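Local atomic coordinates of cellulase (PDB entry 5HOS), a protein that probably hydrolyses internal beta-1,4-glucosidic bonds of cellulose and related beta-glucans, as an endo-beta-1,4-glucanase of glycoside hydrolase family 5. Residues G65-T70 and I332-A337; L95-V100 and I144-D149; D113-A118 and L156-Y161; S175-R180 and R218-R223. All blocks are in the same frame, centred on the assembly; numbering follows the deposited sequence.

How the interactions relate
The chain folds as an eight-stranded (beta/alpha)8 barrel, and the four contacts sample different layers of it. Interaction 3 is the buried one, about 9 Å from the centre of the chain, joining the ends of neighbouring strands by backbone bonds and a stacked amide. The other three lie 17 to 18 Å out and are partly buried. Interaction 1 joins the turn after the first barrel helix to the C-terminal helix, interaction 2 packs a phenylalanine just past one helix onto the preceding helix, and interaction 4 is a charged grip between a helix and a loop. Leu156 of interaction 3 packs on Ser175, Ile176 and Ile179, linking core to shell at interaction 4.

Interaction 1. Residues G65-T70 and I332-A337; sequences GKHMNT and ILSPRA
The Schellman motif that ends helix 57-65 packs against the C-terminal helix 330-341, with Lys66, His67 and Met68 meeting Ser334, Ala337 and Leu333. These are the first and last major helices of the barrel shell, so the contact closes the ring of helices. His67, the C-prime residue, has a positive phi of 73°, and the turn leaves the carbonyl of Lys66 facing Ser334, while His67 O lies beside Ala337 CB. Ser334 OG donates to Lys66 O at 2.9 Å, approaching from above the carbonyl plane. The serine hydroxyl stands anti to its own nitrogen (chi1 -175°), which carries it out across the gap. Beside this bond, Ser334 CA lies 3.5 Å from Lys66 O in a CA-H...O contact. The same hydroxyl sits at the edge of the imidazole, with His67 CD2 3.4 Å from Ser334 OG, while Gly65 O lies over one ring face. Next along the loop, the methyl Ala337 CB rests 3.4 Å from His67 O, which also accepts from Thr341 OG1. Met68 runs extended beyond CG along the inner side of the helix: its CG touches Ala337 CB at 4.0 Å and its CE meets Leu333 CB at the same distance of 4.0 Å. Farther in, Ala337 packs on Ala30 and Trp301 of the barrel wall, and Lys66 NZ leaves the interface for a salt bridge with Asp326. Side-chain hydroxyls of one helix thus satisfy carbonyl oxygens at the end of another, where partial negative charge would be expected to gather, while methyl and thioether groups fill the buried side.

Interaction 2. Residues L95-V100 and I144-D149; sequences LIRQAV and IAFKSD
Ile96, Arg97 and Val100 of helix 90-105 all touch the ring of Phe146. Ile96 CG2 comes within 3.7 Å of Phe146 CZ, the two side chains crossing at about a right angle, and Val100 CG2 slides past Phe146 CE1 at 4.0 Å. Arg97 CG also touches the ring, 3.9 Å from Phe146 CZ. Extended from CG to NE, this arginine holds its guanidinium above the ring, well separated from it, and reaches the end of helix 132-145, where Arg97 NH1 donates to Ala145 O at 3.1 Å with an N-H...O angle of 155°. Its NH2 is 3.8 Å from the methyl Ala145 CB. Outside this shell, a type II turn from Phe146 to Asp149 reverses the chain and brings the carboxylate near Val100, with Asp149 OD2 in a salt bridge to Lys104. Asn186 ND2 binds Phe146 O and Asn186 OD1 takes Ser148 N, fixing the turn, while Leu93 of helix 90-105, and Val152 and Phe154 of the barrel wall, pack on the phenylalanine. Any cation-pi attraction across planes 46° apart is long and weak, so Arg97 contributes mainly a CG contact and one hydrogen bond to a helix-end carbonyl.

Interaction 3. Residues D113-A118 and L156-Y161; sequences DVHNYA and LMNEPY
Leu156 O meets Val114 CB, and from there the second segment runs alongside the first. Met157 points its CB away, but bends at chi2 and chi3 so that SD returns to accept a weak hydrogen bond from Ala118 N at 3.3 Å, while its CE touches Val114 CG1 at 3.8 Å. Asn158 N donates to Val114 O at 2.9 Å, continuing the parallel pairing just past the strand ends, and Asn158 O takes a weak bond from Tyr117 N. With CG anti to its nitrogen (chi1 -171°), the Asn158 side chain lies flat over one face of His115, the amide and imidazole planes only 12° apart. His115 ND1 donates to Asp113 OD2 at 2.7 Å in the ring plane, and Arg72 holds Asn158 OD1, so both stacked groups are fixed. Glu159 runs beside Tyr117, its OE2 bonded to His229 ND1. Pro160 CB packs on Ala118 CB at 3.8 Å. Tyr161 turns its ring edge to Tyr117 CB, and a water bridges Tyr117 O and Tyr161 N. Asn-Glu-Pro after the fourth strand of a (beta/alpha)8 barrel, facing Glu271 on the seventh, is consistent with Glu159 as acid/base and Glu271 as nucleophile, as in family 5 glycosidases.

Interaction 4. Residues S175-R180 and R218-R223; sequences SIDTIR and RDPLNR. With SO4 (sulfate ion), chain B.
Arg180 and Asp219 meet with guanidinium and carboxylate nearly coplanar, 12° apart, in a side-on salt bridge. Arg180 NE donates to Asp219 OD1 and Arg180 NH2 to Asp219 OD2, each at 2.8 Å and almost straight, and each oxygen receives its partner on the syn lone pair. Although the planes match, the two side chains run across each other at about a right angle: the arginine comes off helix 165-181 bent at chi2, and the aspartate extends from the loop with CG anti to its nitrogen (chi1 179°). Backbone donors reach the same oxygens from above the carboxylate plane. Leu221 N binds Asp219 OD1 at 3.0 Å, forming an Asx turn, and Arg223 N binds Asp219 OD2 at 2.8 Å. Leu221 CB lies over one face of the guanidinium, and Leu221 CG is 3.6 Å from Arg180 CD. Pro220 crosses the base of the arginine obliquely, its CD 3.8 Å from Arg180 CG, while Ile176, one turn earlier in the helix, packs CG2 against Arg218 O and Pro220 CD. Arg180 NH1 is held by Ala184 O and Asn186 O, in the loop before strand 188-191. Arg223 stretches away, placing NE and NH2 edge-on to a sulfate ion, probably from the crystallisation liquor, which Lys28, Tyr29 and Arg266 also bind. With four donors on two oxygens, Asp219 is probably kept ionised, and one carboxylate both shapes its own turn and ties that turn to the helix; the basic cluster round the sulfate marks a site suited to an anion.

Interaction 1. Residues G65-T70 and I332-A337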
# COMPACT_ATOMS: atom_id res chain seq x y z
N GLY A 65 -13.86 9.26 11.25
CA GLY A 65 -15.25 9.74 11.26
C GLY A 65 -16.04 9.28 10.03
O GLY A 65 -17.25 9.13 10.09
N LYS A 66 -15.33 9.05 8.92
CA LYS A 66 -15.91 8.45 7.71
C LYS A 66 -15.88 6.91 7.71
O LYS A 66 -16.07 6.29 6.66
CB LYS A 66 -15.21 9.00 6.47
CG LYS A 66 -15.36 10.50 6.29
CD LYS A 66 -16.78 10.87 5.86
CE LYS A 66 -17.24 12.17 6.48
NZ LYS A 66 -18.66 12.42 6.10
N HIS A 67 -15.65 6.32 8.89
CA HIS A 67 -15.72 4.87 9.13
C HIS A 67 -14.56 4.06 8.54
O HIS A 67 -14.66 2.84 8.43
CB HIS A 67 -17.07 4.30 8.69
CG HIS A 67 -18.23 5.14 9.11
ND1 HIS A 67 -18.59 5.28 10.43
CD2 HIS A 67 -19.06 5.93 8.40
CE1 HIS A 67 -19.62 6.10 10.51
NE2 HIS A 67 -19.93 6.51 9.30
N MET A 68 -13.46 4.73 8.20
CA MET A 68 -12.24 4.04 7.78
C MET A 68 -11.45 3.68 9.02
O MET A 68 -11.44 4.44 9.99
CB MET A 68 -11.40 4.92 6.87
CG MET A 68 -11.97 4.99 5.48
SD MET A 68 -11.21 6.27 4.48
CE MET A 68 -12.03 5.96 2.92
N ASN A 69 -10.80 2.52 8.99
CA ASN A 69 -9.94 2.10 10.10
C ASN A 69 -8.46 1.97 9.75
O ASN A 69 -7.70 1.50 10.58
CB ASN A 69 -10.47 0.81 10.73
CG ASN A 69 -10.27 -0.41 9.83
OD1 ASN A 69 -9.91 -0.29 8.67
ND2 ASN A 69 -10.51 -1.59 10.38
N THR A 70 -8.06 2.37 8.55
CA THR A 70 -6.68 2.14 8.08
C THR A 70 -6.14 3.34 7.32
O THR A 70 -6.84 3.95 6.53
CB THR A 70 -6.62 0.88 7.19
OG1 THR A 70 -7.12 -0.25 7.93
CG2 THR A 70 -5.20 0.57 6.73
N ILE A 332 -19.42 7.17 -1.60
CA ILE A 332 -19.36 5.73 -1.86
C ILE A 332 -18.40 5.02 -0.90
O ILE A 332 -18.74 3.96 -0.37
CB ILE A 332 -18.94 5.45 -3.32
CG1 ILE A 332 -19.96 6.06 -4.29
CG2 ILE A 332 -18.80 3.94 -3.56
CD1 ILE A 332 -19.47 6.23 -5.71
N LEU A 333 -17.22 5.59 -0.69
CA LEU A 333 -16.20 4.95 0.16
C LEU A 333 -16.64 4.81 1.61
O LEU A 333 -16.37 3.78 2.24
CB LEU A 333 -14.87 5.71 0.10
CG LEU A 333 -14.16 5.73 -1.25
CD1 LEU A 333 -13.08 6.81 -1.28
CD2 LEU A 333 -13.56 4.36 -1.56
N SER A 334 -17.32 5.84 2.13
CA SER A 334 -17.69 5.86 3.54
C SER A 334 -18.68 4.75 3.94
O SER A 334 -18.40 4.01 4.88
CB SER A 334 -18.19 7.26 3.96
OG SER A 334 -18.43 7.31 5.35
N PRO A 335 -19.83 4.62 3.22
CA PRO A 335 -20.73 3.51 3.59
C PRO A 335 -20.12 2.11 3.39
O PRO A 335 -20.44 1.19 4.14
CB PRO A 335 -21.97 3.71 2.70
CG PRO A 335 -21.60 4.76 1.70
CD PRO A 335 -20.44 5.53 2.24
N ARG A 336 -19.25 1.95 2.39
CA ARG A 336 -18.56 0.68 2.17
C ARG A 336 -17.57 0.38 3.30
O ARG A 336 -17.51 -0.74 3.80
CB ARG A 336 -17.85 0.68 0.81
CG ARG A 336 -18.81 0.74 -0.37
CD ARG A 336 -19.50 -0.60 -0.61
NE ARG A 336 -20.37 -0.56 -1.78
CZ ARG A 336 -21.11 -1.59 -2.22
NH1 ARG A 336 -21.87 -1.44 -3.30
NH2 ARG A 336 -21.09 -2.76 -1.59
N ALA A 337 -16.83 1.41 3.72
CA ALA A 337 -15.95 1.30 4.89
C ALA A 337 -16.74 0.94 6.15
O ALA A 337 -16.32 0.09 6.93
CB ALA A 337 -15.17 2.59 5.10

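Interaction 2. Residues L95-V100 and I144-D149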
# COMPACT_ATOMS: atom_id res chain seq x y z
N LEU A 95 8.90 10.52 13.48
CA LEU A 95 7.73 10.93 12.68
C LEU A 95 6.78 9.77 12.43
O LEU A 95 5.58 9.93 12.54
CB LEU A 95 8.13 11.57 11.35
CG LEU A 95 8.67 12.99 11.52
CD1 LEU A 95 9.54 13.38 10.33
CD2 LEU A 95 7.54 13.97 11.73
N ILE A 96 7.32 8.60 12.11
CA ILE A 96 6.49 7.41 11.89
C ILE A 96 5.85 6.99 13.21
O ILE A 96 4.68 6.66 13.23
CB ILE A 96 7.28 6.25 11.23
CG1 ILE A 96 7.77 6.68 9.84
CG2 ILE A 96 6.41 5.00 11.10
CD1 ILE A 96 8.83 5.77 9.25
N ARG A 97 6.60 7.04 14.31
CA ARG A 97 6.01 6.75 15.63
C ARG A 97 4.85 7.69 15.97
O ARG A 97 3.86 7.27 16.56
CB ARG A 97 7.05 6.81 16.74
CG ARG A 97 8.01 5.64 16.79
CD ARG A 97 8.76 5.65 18.10
NE ARG A 97 9.93 4.78 18.08
CZ ARG A 97 9.90 3.45 18.12
NH1 ARG A 97 8.76 2.78 18.18
NH2 ARG A 97 11.05 2.78 18.09
N GLN A 98 4.99 8.96 15.61
CA GLN A 98 3.91 9.93 15.82
C GLN A 98 2.68 9.61 14.96
O GLN A 98 1.55 9.76 15.42
CB GLN A 98 4.37 11.35 15.50
CG GLN A 98 3.42 12.43 16.02
CD GLN A 98 3.34 12.48 17.54
OE1 GLN A 98 4.36 12.44 18.23
NE2 GLN A 98 2.13 12.57 18.08
N ALA A 99 2.92 9.22 13.71
CA ALA A 99 1.85 8.81 12.80
C ALA A 99 1.08 7.62 13.37
O ALA A 99 -0.14 7.64 13.39
CB ALA A 99 2.39 8.48 11.42
N VAL A 100 1.81 6.62 13.86
CA VAL A 100 1.19 5.45 14.51
C VAL A 100 0.38 5.87 15.74
O VAL A 100 -0.75 5.41 15.92
CB VAL A 100 2.24 4.37 14.86
CG1 VAL A 100 1.64 3.25 15.71
CG2 VAL A 100 2.84 3.77 13.58
N ILE A 144 11.86 -4.51 14.50
CA ILE A 144 12.24 -4.31 15.89
C ILE A 144 11.55 -3.06 16.46
O ILE A 144 11.00 -3.12 17.56
CB ILE A 144 13.79 -4.24 16.08
CG1 ILE A 144 14.39 -5.63 15.82
CG2 ILE A 144 14.16 -3.76 17.48
CD1 ILE A 144 15.89 -5.64 15.54
N ALA A 145 11.57 -1.96 15.71
CA ALA A 145 10.99 -0.70 16.17
C ALA A 145 9.50 -0.80 16.48
O ALA A 145 9.03 -0.16 17.41
CB ALA A 145 11.24 0.41 15.16
N PHE A 146 8.77 -1.60 15.69
CA PHE A 146 7.32 -1.75 15.84
C PHE A 146 6.91 -3.17 16.16
O PHE A 146 5.80 -3.58 15.82
CB PHE A 146 6.63 -1.25 14.58
CG PHE A 146 6.83 0.21 14.36
CD1 PHE A 146 6.15 1.13 15.16
CD2 PHE A 146 7.72 0.67 13.41
CE1 PHE A 146 6.35 2.49 15.00
CE2 PHE A 146 7.92 2.03 13.24
CZ PHE A 146 7.24 2.93 14.04
N LYS A 147 7.80 -3.89 16.86
CA LYS A 147 7.66 -5.34 17.10
C LYS A 147 6.34 -5.70 17.73
O LYS A 147 6.05 -5.35 18.87
CB LYS A 147 8.80 -5.86 17.99
CG LYS A 147 8.75 -7.38 18.22
CD LYS A 147 9.96 -7.87 18.98
CE LYS A 147 9.76 -9.30 19.47
NZ LYS A 147 11.03 -9.85 20.03
N SER A 148 5.53 -6.41 16.95
CA SER A 148 4.27 -6.99 17.39
C SER A 148 3.24 -5.97 17.88
O SER A 148 2.32 -6.31 18.62
CB SER A 148 4.53 -8.07 18.45
OG SER A 148 5.41 -9.04 17.95
N ASP A 149 3.36 -4.73 17.43
CA ASP A 149 2.39 -3.70 17.71
C ASP A 149 1.26 -3.93 16.72
O ASP A 149 1.43 -3.72 15.52
CB ASP A 149 3.03 -2.33 17.53
CG ASP A 149 2.08 -1.18 17.85
OD1 ASP A 149 0.86 -1.35 17.71
OD2 ASP A 149 2.56 -0.09 18.22

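Interaction 3. Residues D113-A118 and L156-Y161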
# COMPACT_ATOMS: atom_id res chain seq x y z
N ASP A 113 4.42 1.92 4.45
CA ASP A 113 4.66 1.56 3.04
C ASP A 113 6.01 2.14 2.64
O ASP A 113 6.15 3.35 2.47
CB ASP A 113 3.51 2.10 2.16
CG ASP A 113 3.92 2.44 0.71
OD1 ASP A 113 4.80 1.78 0.13
OD2 ASP A 113 3.33 3.40 0.16
N VAL A 114 6.99 1.26 2.47
CA VAL A 114 8.30 1.66 1.97
C VAL A 114 8.09 1.89 0.47
O VAL A 114 7.99 0.94 -0.30
CB VAL A 114 9.38 0.59 2.24
CG1 VAL A 114 10.73 1.01 1.67
CG2 VAL A 114 9.49 0.33 3.74
N HIS A 115 8.01 3.17 0.09
CA HIS A 115 7.43 3.57 -1.19
C HIS A 115 8.51 3.76 -2.24
O HIS A 115 8.72 4.86 -2.75
CB HIS A 115 6.59 4.84 -1.01
CG HIS A 115 5.58 5.08 -2.09
ND1 HIS A 115 4.30 4.56 -2.05
CD2 HIS A 115 5.65 5.80 -3.23
CE1 HIS A 115 3.63 4.95 -3.11
NE2 HIS A 115 4.43 5.70 -3.85
N ASN A 116 9.18 2.66 -2.57
CA ASN A 116 10.48 2.72 -3.25
C ASN A 116 10.68 1.97 -4.57
O ASN A 116 11.77 2.01 -5.13
CB ASN A 116 11.57 2.35 -2.25
CG ASN A 116 12.12 3.57 -1.57
OD1 ASN A 116 11.45 4.16 -0.72
ND2 ASN A 116 13.31 4.01 -1.99
N TYR A 117 9.65 1.30 -5.08
CA TYR A 117 9.73 0.65 -6.40
C TYR A 117 10.91 -0.34 -6.49
O TYR A 117 11.49 -0.53 -7.56
CB TYR A 117 9.77 1.71 -7.51
CG TYR A 117 8.65 2.71 -7.40
CD1 TYR A 117 7.40 2.45 -7.95
CD2 TYR A 117 8.82 3.91 -6.70
CE1 TYR A 117 6.36 3.35 -7.83
CE2 TYR A 117 7.78 4.82 -6.57
CZ TYR A 117 6.55 4.54 -7.14
OH TYR A 117 5.52 5.43 -7.02
N ALA A 118 11.23 -0.97 -5.36
CA ALA A 118 12.33 -1.93 -5.21
C ALA A 118 13.71 -1.34 -5.53
O ALA A 118 14.61 -2.06 -5.96
CB ALA A 118 12.07 -3.21 -5.99
N LEU A 156 5.90 -4.18 2.69
CA LEU A 156 7.30 -4.46 2.30
C LEU A 156 7.88 -3.50 1.26
O LEU A 156 8.99 -3.01 1.42
CB LEU A 156 7.44 -5.88 1.77
CG LEU A 156 7.22 -7.04 2.74
CD1 LEU A 156 7.48 -8.33 1.97
CD2 LEU A 156 8.12 -6.93 3.96
N MET A 157 7.14 -3.26 0.19
CA MET A 157 7.66 -2.42 -0.90
C MET A 157 6.56 -1.97 -1.83
O MET A 157 5.79 -2.78 -2.30
CB MET A 157 8.68 -3.22 -1.73
CG MET A 157 9.35 -2.43 -2.87
SD MET A 157 10.17 -0.94 -2.28
CE MET A 157 11.31 -1.60 -1.07
N ASN A 158 6.54 -0.69 -2.18
CA ASN A 158 5.60 -0.23 -3.18
C ASN A 158 6.07 -0.57 -4.60
O ASN A 158 7.16 -0.18 -4.99
CB ASN A 158 5.43 1.28 -3.12
CG ASN A 158 4.31 1.76 -4.00
OD1 ASN A 158 3.17 1.40 -3.79
ND2 ASN A 158 4.63 2.60 -4.99
N GLU A 159 5.22 -1.28 -5.34
CA GLU A 159 5.37 -1.48 -6.79
C GLU A 159 6.79 -1.78 -7.31
O GLU A 159 7.34 -0.99 -8.09
CB GLU A 159 4.77 -0.27 -7.54
CG GLU A 159 3.28 -0.09 -7.25
CD GLU A 159 2.57 0.90 -8.17
OE1 GLU A 159 3.22 1.48 -9.05
OE2 GLU A 159 1.34 1.09 -7.99
N PRO A 160 7.38 -2.92 -6.90
CA PRO A 160 8.56 -3.41 -7.64
C PRO A 160 8.23 -3.51 -9.12
O PRO A 160 7.13 -3.94 -9.46
CB PRO A 160 8.79 -4.82 -7.06
CG PRO A 160 7.97 -4.90 -5.82
CD PRO A 160 6.83 -3.94 -5.98
N TYR A 161 9.13 -3.07 -10.01
CA TYR A 161 8.80 -3.12 -11.46
C TYR A 161 9.87 -3.47 -12.48
O TYR A 161 9.53 -3.97 -13.55
CB TYR A 161 8.10 -1.84 -11.91
CG TYR A 161 9.00 -0.64 -12.07
CD1 TYR A 161 9.25 0.20 -10.99
CD2 TYR A 161 9.57 -0.34 -13.30
CE1 TYR A 161 10.07 1.32 -11.15
CE2 TYR A 161 10.39 0.77 -13.46
CZ TYR A 161 10.62 1.59 -12.38
OH TYR A 161 11.43 2.68 -12.52
O HOH W 1 11.75 -2.30 -9.68

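Interaction 4. Residues S175-R180 and R218-R223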
# COMPACT_ATOMS: atom_id res chain seq x y z
N SER A 175 13.10 -10.91 3.16
CA SER A 175 12.67 -9.88 4.11
C SER A 175 11.58 -10.40 5.06
O SER A 175 11.59 -10.07 6.25
CB SER A 175 12.22 -8.60 3.39
OG SER A 175 11.03 -8.83 2.65
N ILE A 176 10.67 -11.24 4.56
CA ILE A 176 9.65 -11.88 5.41
C ILE A 176 10.33 -12.73 6.49
O ILE A 176 10.02 -12.61 7.68
CB ILE A 176 8.67 -12.76 4.59
CG1 ILE A 176 7.77 -11.88 3.71
CG2 ILE A 176 7.82 -13.66 5.48
CD1 ILE A 176 7.15 -12.63 2.54
N ASP A 177 11.28 -13.56 6.07
CA ASP A 177 12.01 -14.41 7.02
C ASP A 177 12.76 -13.57 8.07
O ASP A 177 12.76 -13.91 9.27
CB ASP A 177 12.98 -15.35 6.29
CG ASP A 177 12.27 -16.44 5.49
OD1 ASP A 177 11.03 -16.62 5.61
OD2 ASP A 177 12.96 -17.15 4.72
N THR A 178 13.38 -12.48 7.63
CA THR A 178 14.09 -11.56 8.51
C THR A 178 13.16 -10.94 9.55
O THR A 178 13.48 -10.90 10.74
CB THR A 178 14.77 -10.45 7.69
OG1 THR A 178 15.69 -11.05 6.78
CG2 THR A 178 15.49 -9.47 8.59
N ILE A 179 12.00 -10.48 9.10
CA ILE A 179 11.00 -9.93 9.99
C ILE A 179 10.60 -10.95 11.05
O ILE A 179 10.58 -10.61 12.24
CB ILE A 179 9.76 -9.41 9.22
CG1 ILE A 179 10.15 -8.15 8.44
CG2 ILE A 179 8.61 -9.09 10.16
CD1 ILE A 179 9.18 -7.77 7.35
N ARG A 180 10.32 -12.17 10.63
CA ARG A 180 9.88 -13.21 11.58
C ARG A 180 10.98 -13.63 12.54
O ARG A 180 10.69 -13.98 13.70
CB ARG A 180 9.30 -14.44 10.84
CG ARG A 180 8.02 -14.18 10.06
CD ARG A 180 7.07 -13.20 10.75
NE ARG A 180 5.79 -13.10 10.05
CZ ARG A 180 4.90 -12.13 10.26
NH1 ARG A 180 5.13 -11.17 11.16
NH2 ARG A 180 3.78 -12.11 9.55
N ARG A 218 6.05 -17.99 1.33
CA ARG A 218 5.70 -18.54 2.63
C ARG A 218 5.99 -17.50 3.72
O ARG A 218 6.77 -16.55 3.53
CB ARG A 218 6.46 -19.84 2.87
CG ARG A 218 6.13 -20.96 1.89
CD ARG A 218 4.73 -21.54 2.06
NE ARG A 218 4.38 -22.51 1.01
CZ ARG A 218 3.78 -22.24 -0.16
NH1 ARG A 218 3.41 -21.00 -0.49
NH2 ARG A 218 3.53 -23.23 -1.01
N ASP A 219 5.33 -17.67 4.85
CA ASP A 219 5.52 -16.82 6.02
C ASP A 219 5.69 -17.76 7.20
O ASP A 219 4.75 -18.49 7.52
CB ASP A 219 4.29 -15.92 6.22
CG ASP A 219 4.41 -15.02 7.44
OD1 ASP A 219 5.37 -15.14 8.24
OD2 ASP A 219 3.50 -14.17 7.62
N PRO A 220 6.86 -17.72 7.88
CA PRO A 220 7.03 -18.55 9.10
C PRO A 220 5.95 -18.43 10.19
O PRO A 220 5.77 -19.38 10.96
CB PRO A 220 8.39 -18.10 9.65
CG PRO A 220 9.14 -17.69 8.43
CD PRO A 220 8.12 -17.05 7.51
N LEU A 221 5.26 -17.29 10.28
CA LEU A 221 4.12 -17.12 11.22
C LEU A 221 2.74 -17.12 10.54
O LEU A 221 1.73 -16.97 11.20
CB LEU A 221 4.29 -15.83 12.05
CG LEU A 221 5.53 -15.68 12.93
CD1 LEU A 221 5.42 -14.44 13.80
CD2 LEU A 221 5.77 -16.89 13.82
N ASN A 222 2.70 -17.30 9.23
CA ASN A 222 1.45 -17.35 8.48
C ASN A 222 0.48 -16.18 8.77
O ASN A 222 -0.68 -16.39 9.05
CB ASN A 222 0.76 -18.70 8.69
CG ASN A 222 -0.25 -19.01 7.59
OD1 ASN A 222 -0.22 -18.43 6.50
ND2 ASN A 222 -1.14 -19.94 7.88
N ARG A 223 0.99 -14.95 8.70
CA ARG A 223 0.16 -13.77 8.87
C ARG A 223 0.55 -12.70 7.86
O ARG A 223 1.29 -11.75 8.17
CB ARG A 223 0.26 -13.22 10.29
CG ARG A 223 -0.92 -12.30 10.60
CD ARG A 223 -0.65 -11.35 11.75
NE ARG A 223 -1.72 -10.37 11.88
CZ ARG A 223 -1.74 -9.39 12.78
NH1 ARG A 223 -0.75 -9.25 13.66
NH2 ARG A 223 -2.76 -8.55 12.81
S SO4 B . -5.07 -10.07 10.04
O1 SO4 B . -3.91 -10.96 9.80
O2 SO4 B . -5.93 -10.66 11.10
O3 SO4 B . -4.60 -8.74 10.48
O4 SO4 B . -5.88 -9.95 8.81